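Long-range contact in probable ABC transporter phosphite binding protein PhnD1 (Prochlorococcus marinus str. MIT 9301, PDB 5LQ5), which binds inorganic phosphite strongly, and methylphosphonate and phosphate only very weakly, probably as the solute-binding component of an ABC transporter: residues Val5-Gln16 against Glu37-Tyr46. Residues are numbered along the deposited sequence; the frame is centred on the assembly and turned at random.
Sequences VLKVGAIPDQNQ and EVKYIPVINY. With PO3 (phosphite ion), chain B.
With CG1 of Ile11 between its backbone N and carbonyl carbon (chi1 53°) and CG of Tyr46 anti to its carbonyl carbon (chi1 -79°), the isoleucine comes to lie over one face of the tyrosine ring. Ile11 CB sits 4.0 Å from the centroid of the Tyr46 ring, almost on its normal, in a CH-pi contact, and Ile11 CD1 reaches 3.5 Å from Tyr46 CE1. A beta-branched residue suits this place because its two arms spread over the flat ring. Pro12, centre of an inverse gamma turn, adds a rigid apolar wedge: Pro12 CG packs 3.5 Å from Asn45 CA, and its CD lies near Tyr46 CD2. With its ring so placed, Tyr46 directs OH to O3 of the phosphite ion, a 2.6 Å hydrogen bond; Ser126, Thr127, Ser128 and His158 also bond the anion. A leucine in place of Tyr46 would probably leave O3 without this donor and Ile11 without the flat face it covers.

Away from the ligand, strands 5-10 and 37-40 run parallel as the ends of a beta-alpha-beta unit crossing over through helix 16-34, in a lobe of the periplasmic binding protein fold. Four backbone bonds join them: Leu6 N to Glu37 O, Lys39 N to Leu6 O, Val8 N to Lys39 O and Ile41 N to Val8 O. Val8 CG2 meets Val38 CG1 at 3.6 Å, two compact branched side chains on the face they share with Tyr40.

Where the strands part, ordered waters fill in between the backbones. One links Ala10 N to Ile41 O; another connects Ala10 O with Tyr40 OH. Tyr40 OH accepts a 3.1 Å hydrogen bond from Gln16 NE2, the amide meeting the ring at its edge, its plane turned 19° from the ring's. An amide offers donor and acceptor at one end: NE2 serves Tyr40 OH and Asp20, while OE1 accepts from a water that also donates to Val43 O.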
ATOM      1  N   VAL A   5       9.629 -23.217   5.528  1.00 38.01           N
ATOM      2  CA  VAL A   5       9.157 -22.450   4.371  1.00 31.93           C
ATOM      3  C   VAL A   5       9.151 -20.960   4.731  1.00 26.53           C
ATOM      4  O   VAL A   5       8.593 -20.556   5.788  1.00 30.24           O
ATOM      5  CB  VAL A   5       7.736 -22.857   3.979  1.00 44.29           C
ATOM      6  CG1 VAL A   5       7.256 -22.034   2.791  1.00 54.32           C
ATOM      7  CG2 VAL A   5       7.674 -24.349   3.653  1.00 40.23           C
ATOM      8  N   LEU A   6       9.763 -20.150   3.872  1.00 26.16           N
ATOM      9  CA  LEU A   6       9.719 -18.687   3.997  1.00 23.24           C
ATOM     10  C   LEU A   6       8.399 -18.201   3.357  1.00 26.21           C
ATOM     11  O   LEU A   6       8.188 -18.328   2.172  1.00 24.20           O
ATOM     12  CB  LEU A   6      10.917 -17.991   3.310  1.00 26.15           C
ATOM     13  CG  LEU A   6      11.045 -16.480   3.533  1.00 23.27           C
ATOM     14  CD1 LEU A   6      11.481 -16.147   4.952  1.00 27.70           C
ATOM     15  CD2 LEU A   6      12.036 -15.869   2.544  1.00 27.02           C
ATOM     16  N   LYS A   7       7.556 -17.598   4.170  1.00 20.75           N
ATOM     17  CA  LYS A   7       6.177 -17.287   3.803  1.00 21.84           C
ATOM     18  C   LYS A   7       6.090 -15.790   3.554  1.00 19.90           C
ATOM     19  O   LYS A   7       6.364 -14.990   4.428  1.00 19.99           O
ATOM     20  CB  LYS A   7       5.226 -17.738   4.911  1.00 22.37           C
ATOM     21  CG  LYS A   7       5.247 -19.256   5.164  1.00 28.35           C
ATOM     22  CD  LYS A   7       4.483 -19.621   6.431  1.00 36.93           C
ATOM     23  CE  LYS A   7       5.163 -20.761   7.174  1.00 64.65           C
ATOM     24  NZ  LYS A   7       6.379 -20.306   7.896  1.00 48.07           N
ATOM     25  N   VAL A   8       5.793 -15.450   2.312  1.00 17.85           N
ATOM     26  CA  VAL A   8       5.664 -14.092   1.807  1.00 19.64           C
ATOM     27  C   VAL A   8       4.206 -13.676   1.840  1.00 19.34           C
ATOM     28  O   VAL A   8       3.311 -14.436   1.476  1.00 18.56           O
ATOM     29  CB  VAL A   8       6.243 -13.960   0.382  1.00 19.21           C
ATOM     30  CG1 VAL A   8       5.962 -12.606  -0.269  1.00 23.83           C
ATOM     31  CG2 VAL A   8       7.749 -14.211   0.385  1.00 21.42           C
ATOM     32  N   GLY A   9       3.961 -12.483   2.356  1.00 19.50           N
ATOM     33  CA  GLY A   9       2.612 -11.893   2.371  1.00 18.26           C
ATOM     34  C   GLY A   9       2.636 -10.448   1.872  1.00 16.74           C
ATOM     35  O   GLY A   9       3.709  -9.859   1.585  1.00 16.16           O
ATOM     36  N   ALA A  10       1.453  -9.886   1.770  1.00 16.43           N
ATOM     37  CA  ALA A  10       1.293  -8.525   1.289  1.00 16.64           C
ATOM     38  C   ALA A  10      -0.081  -7.990   1.631  1.00 15.55           C
ATOM     39  O   ALA A  10      -1.073  -8.712   1.577  1.00 16.88           O
ATOM     40  CB  ALA A  10       1.482  -8.484  -0.198  1.00 16.87           C
ATOM     41  N   ILE A  11      -0.159  -6.706   1.944  1.00 15.81           N
ATOM     42  CA  ILE A  11      -1.464  -6.077   2.072  1.00 15.07           C
ATOM     43  C   ILE A  11      -2.218  -6.213   0.731  1.00 15.87           C
ATOM     44  O   ILE A  11      -1.613  -6.024  -0.343  1.00 16.53           O
ATOM     45  CB  ILE A  11      -1.411  -4.610   2.538  1.00 14.77           C
ATOM     46  CG1 ILE A  11      -0.483  -3.763   1.656  1.00 16.64           C
ATOM     47  CG2 ILE A  11      -1.003  -4.543   4.030  1.00 18.13           C
ATOM     48  CD1 ILE A  11      -0.685  -2.285   1.849  1.00 18.59           C
ATOM     49  N   PRO A  12      -3.520  -6.528   0.764  1.00 14.34           N
ATOM     50  CA  PRO A  12      -4.292  -6.737  -0.467  1.00 17.61           C
ATOM     51  C   PRO A  12      -4.826  -5.416  -1.027  1.00 16.10           C
ATOM     52  O   PRO A  12      -6.017  -5.111  -0.968  1.00 17.74           O
ATOM     53  CB  PRO A  12      -5.408  -7.664  -0.010  1.00 19.41           C
ATOM     54  CG  PRO A  12      -5.621  -7.315   1.440  1.00 19.35           C
ATOM     55  CD  PRO A  12      -4.263  -6.951   1.966  1.00 16.40           C
ATOM     56  N   ASP A  13      -3.892  -4.638  -1.575  1.00 15.76           N
ATOM     57  CA  ASP A  13      -4.123  -3.232  -1.973  1.00 16.28           C
ATOM     58  C   ASP A  13      -4.619  -3.092  -3.411  1.00 17.69           C
ATOM     59  O   ASP A  13      -4.951  -2.003  -3.858  1.00 19.41           O
ATOM     60  CB  ASP A  13      -2.882  -2.374  -1.719  1.00 18.15           C
ATOM     61  CG  ASP A  13      -1.726  -2.665  -2.691  1.00 20.57           C
ATOM     62  OD1 ASP A  13      -1.668  -3.764  -3.280  1.00 19.56           O
ATOM     63  OD2 ASP A  13      -0.890  -1.773  -2.874  1.00 22.94           O
ATOM     64  N   GLN A  14      -4.621  -4.228  -4.113  1.00 17.38           N
ATOM     65  CA  GLN A  14      -5.026  -4.345  -5.514  1.00 20.07           C
ATOM     66  C   GLN A  14      -5.763  -5.675  -5.706  1.00 18.85           C
ATOM     67  O   GLN A  14      -5.762  -6.510  -4.825  1.00 18.85           O
ATOM     68  CB  GLN A  14      -3.776  -4.260  -6.424  1.00 21.90           C
ATOM     69  CG  GLN A  14      -3.171  -2.864  -6.399  1.00 24.35           C
ATOM     70  CD  GLN A  14      -1.797  -2.848  -6.997  1.00 32.19           C
ATOM     71  OE1 GLN A  14      -0.785  -2.929  -6.305  1.00 41.81           O
ATOM     72  NE2 GLN A  14      -1.757  -2.736  -8.262  1.00 28.38           N
ATOM     73  N   ASN A  15      -6.363  -5.875  -6.872  1.00 20.06           N
ATOM     74  CA  ASN A  15      -7.047  -7.103  -7.171  1.00 20.06           C
ATOM     75  C   ASN A  15      -6.109  -8.304  -7.054  1.00 19.17           C
ATOM     76  O   ASN A  15      -4.894  -8.211  -7.341  1.00 19.46           O
ATOM     77  CB  ASN A  15      -7.667  -7.067  -8.561  1.00 21.39           C
ATOM     78  CG  ASN A  15      -8.818  -6.076  -8.671  1.00 20.02           C
ATOM     79  OD1 ASN A  15      -9.511  -5.756  -7.691  1.00 23.49           O
ATOM     80  ND2 ASN A  15      -9.034  -5.606  -9.850  1.00 25.30           N
ATOM     81  N   GLN A  16      -6.680  -9.425  -6.635  1.00 19.59           N
ATOM     82  CA  GLN A  16      -5.884 -10.628  -6.361  1.00 19.92           C
ATOM     83  C   GLN A  16      -5.081 -11.145  -7.561  1.00 19.80           C
ATOM     84  O   GLN A  16      -3.968 -11.680  -7.389  1.00 21.51           O
ATOM     85  CB  GLN A  16      -6.737 -11.726  -5.730  1.00 22.47           C
ATOM     86  CG  GLN A  16      -5.928 -12.858  -5.116  1.00 21.68           C
ATOM     87  CD  GLN A  16      -5.083 -12.376  -3.962  1.00 21.83           C
ATOM     88  OE1 GLN A  16      -5.561 -11.652  -3.087  1.00 24.13           O
ATOM     89  NE2 GLN A  16      -3.821 -12.743  -3.968  1.00 22.65           N
ATOM     90  N   GLU A  37      12.723 -22.939   0.259  1.00 29.04           N
ATOM     91  CA  GLU A  37      11.319 -22.887  -0.186  1.00 29.12           C
ATOM     92  C   GLU A  37      10.715 -21.551   0.213  1.00 27.20           C
ATOM     93  O   GLU A  37      10.840 -21.133   1.363  1.00 25.75           O
ATOM     94  CB  GLU A  37      10.469 -24.015   0.402  1.00 41.79           C
ATOM     95  CG  GLU A  37      10.200 -25.152  -0.572  1.00 80.96           C
ATOM     96  CD  GLU A  37       9.043 -26.024  -0.130  1.00 88.17           C
ATOM     97  OE1 GLU A  37       9.116 -26.567   0.989  1.00 57.44           O
ATOM     98  OE2 GLU A  37       8.063 -26.157  -0.896  1.00 73.53           O
ATOM     99  N   VAL A  38      10.081 -20.906  -0.763  1.00 27.18           N
ATOM    100  CA  VAL A  38       9.380 -19.625  -0.571  1.00 25.28           C
ATOM    101  C   VAL A  38       7.968 -19.746  -1.169  1.00 27.93           C
ATOM    102  O   VAL A  38       7.788 -20.244  -2.287  1.00 28.25           O
ATOM    103  CB  VAL A  38      10.134 -18.447  -1.221  1.00 24.38           C
ATOM    104  CG1 VAL A  38       9.495 -17.133  -0.806  1.00 25.66           C
ATOM    105  CG2 VAL A  38      11.612 -18.422  -0.816  1.00 23.01           C
ATOM    106  N   LYS A  39       6.970 -19.263  -0.441  1.00 24.04           N
ATOM    107  CA  LYS A  39       5.566 -19.387  -0.841  1.00 22.47           C
ATOM    108  C   LYS A  39       4.813 -18.089  -0.513  1.00 21.11           C
ATOM    109  O   LYS A  39       4.903 -17.599   0.605  1.00 23.18           O
ATOM    110  CB  LYS A  39       4.938 -20.563  -0.078  1.00 30.21           C
ATOM    111  CG  LYS A  39       3.473 -20.867  -0.342  1.00 52.50           C
ATOM    112  CD  LYS A  39       3.263 -21.663  -1.613  1.00 74.76           C
ATOM    113  CE  LYS A  39       1.836 -22.191  -1.670  1.00 67.75           C
ATOM    114  NZ  LYS A  39       1.272 -22.065  -3.031  1.00 51.90           N
ATOM    115  N   TYR A  40       4.123 -17.527  -1.507  1.00 21.07           N
ATOM    116  CA  TYR A  40       3.211 -16.382  -1.281  1.00 21.09           C
ATOM    117  C   TYR A  40       1.886 -16.909  -0.715  1.00 21.18           C
ATOM    118  O   TYR A  40       1.256 -17.812  -1.287  1.00 24.37           O
ATOM    119  CB  TYR A  40       2.982 -15.566  -2.550  1.00 20.68           C
ATOM    120  CG  TYR A  40       1.819 -14.587  -2.490  1.00 18.88           C
ATOM    121  CD1 TYR A  40       1.732 -13.625  -1.469  1.00 18.47           C
ATOM    122  CD2 TYR A  40       0.827 -14.578  -3.494  1.00 21.96           C
ATOM    123  CE1 TYR A  40       0.680 -12.734  -1.427  1.00 19.50           C
ATOM    124  CE2 TYR A  40      -0.215 -13.686  -3.450  1.00 21.14           C
ATOM    125  CZ  TYR A  40      -0.284 -12.762  -2.397  1.00 19.97           C
ATOM    126  OH  TYR A  40      -1.338 -11.866  -2.319  1.00 19.05           O
ATOM    127  N   ILE A  41       1.461 -16.333   0.391  1.00 19.75           N
ATOM    128  CA  ILE A  41       0.232 -16.708   1.110  1.00 21.11           C
ATOM    129  C   ILE A  41      -0.725 -15.502   1.113  1.00 21.64           C
ATOM    130  O   ILE A  41      -0.551 -14.610   1.939  1.00 21.62           O
ATOM    131  CB  ILE A  41       0.529 -17.108   2.577  1.00 27.23           C
ATOM    132  CG1 ILE A  41       1.670 -18.129   2.686  1.00 40.45           C
ATOM    133  CG2 ILE A  41      -0.722 -17.575   3.294  1.00 29.63           C
ATOM    134  CD1 ILE A  41       1.448 -19.420   1.959  1.00 47.08           C
ATOM    135  N   PRO A  42      -1.762 -15.481   0.239  1.00 20.31           N
ATOM    136  CA  PRO A  42      -2.741 -14.381   0.257  1.00 19.42           C
ATOM    137  C   PRO A  42      -3.517 -14.251   1.566  1.00 20.93           C
ATOM    138  O   PRO A  42      -3.709 -15.219   2.280  1.00 22.42           O
ATOM    139  CB  PRO A  42      -3.697 -14.716  -0.908  1.00 25.60           C
ATOM    140  CG  PRO A  42      -2.942 -15.674  -1.761  1.00 30.42           C
ATOM    141  CD  PRO A  42      -2.101 -16.466  -0.798  1.00 23.58           C
ATOM    142  N   VAL A  43      -3.950 -13.026   1.845  1.00 18.94           N
ATOM    143  CA  VAL A  43      -4.846 -12.745   2.976  1.00 18.57           C
ATOM    144  C   VAL A  43      -6.089 -12.001   2.526  1.00 18.72           C
ATOM    145  O   VAL A  43      -6.082 -11.363   1.482  1.00 18.98           O
ATOM    146  CB  VAL A  43      -4.122 -11.947   4.068  1.00 20.63           C
ATOM    147  CG1 VAL A  43      -2.971 -12.787   4.617  1.00 22.54           C
ATOM    148  CG2 VAL A  43      -3.687 -10.565   3.543  1.00 22.09           C
ATOM    149  N   ILE A  44      -7.109 -11.991   3.376  1.00 18.49           N
ATOM    150  CA  ILE A  44      -8.396 -11.381   2.986  1.00 18.68           C
ATOM    151  C   ILE A  44      -8.454  -9.855   3.072  1.00 19.21           C
ATOM    152  O   ILE A  44      -9.215  -9.245   2.327  1.00 19.80           O
ATOM    153  CB  ILE A  44      -9.616 -11.989   3.721  1.00 23.61           C
ATOM    154  CG1 ILE A  44      -9.506 -11.798   5.236  1.00 26.38           C
ATOM    155  CG2 ILE A  44      -9.812 -13.444   3.287  1.00 25.24           C
ATOM    156  CD1 ILE A  44     -10.837 -12.023   5.945  1.00 31.56           C
ATOM    157  N   ASN A  45      -7.671  -9.242   3.979  1.00 16.55           N
ATOM    158  CA  ASN A  45      -7.744  -7.779   4.202  1.00 17.26           C
ATOM    159  C   ASN A  45      -6.467  -7.274   4.882  1.00 15.23           C
ATOM    160  O   ASN A  45      -5.562  -8.068   5.179  1.00 15.84           O
ATOM    161  CB  ASN A  45      -9.030  -7.396   4.936  1.00 17.62           C
ATOM    162  CG  ASN A  45      -9.159  -8.030   6.309  1.00 19.01           C
ATOM    163  OD1 ASN A  45      -8.162  -8.262   7.011  1.00 20.29           O
ATOM    164  ND2 ASN A  45     -10.388  -8.338   6.699  1.00 24.17           N
ATOM    165  N   TYR A  46      -6.363  -5.952   5.067  1.00 15.32           N
ATOM    166  CA  TYR A  46      -5.152  -5.384   5.647  1.00 16.87           C
ATOM    167  C   TYR A  46      -4.935  -5.866   7.083  1.00 16.69           C
ATOM    168  O   TYR A  46      -3.816  -6.098   7.475  1.00 17.55           O
ATOM    169  CB  TYR A  46      -5.194  -3.875   5.652  1.00 16.01           C
ATOM    170  CG  TYR A  46      -4.877  -3.134   4.337  1.00 14.05           C
ATOM    171  CD1 TYR A  46      -4.036  -2.019   4.335  1.00 15.41           C
ATOM    172  CD2 TYR A  46      -5.459  -3.484   3.130  1.00 15.52           C
ATOM    173  CE1 TYR A  46      -3.790  -1.317   3.189  1.00 15.46           C
ATOM    174  CE2 TYR A  46      -5.266  -2.731   1.985  1.00 16.46           C
ATOM    175  CZ  TYR A  46      -4.411  -1.659   2.002  1.00 17.20           C
ATOM    176  OH  TYR A  46      -4.173  -0.902   0.867  1.00 17.24           O
TER
HETATM  177  P   PO3 B 401      -1.199   1.668   1.463  1.00 16.36           P
HETATM  178  O1  PO3 B 401      -0.887   3.082   0.869  1.00 15.81           O
HETATM  179  O2  PO3 B 401      -1.095   1.584   3.041  1.00 17.20           O
HETATM  180  O3  PO3 B 401      -2.564   1.131   0.950  1.00 16.06           O
HETATM  181  O   HOH W   1      -0.603 -11.846   2.038  1.00 19.21           O
HETATM  182  O   HOH W   2      -1.996 -10.680  -0.036  1.00 20.12           O
HETATM  183  O   HOH W   3      -4.517 -11.157  -0.697  1.00 22.02           O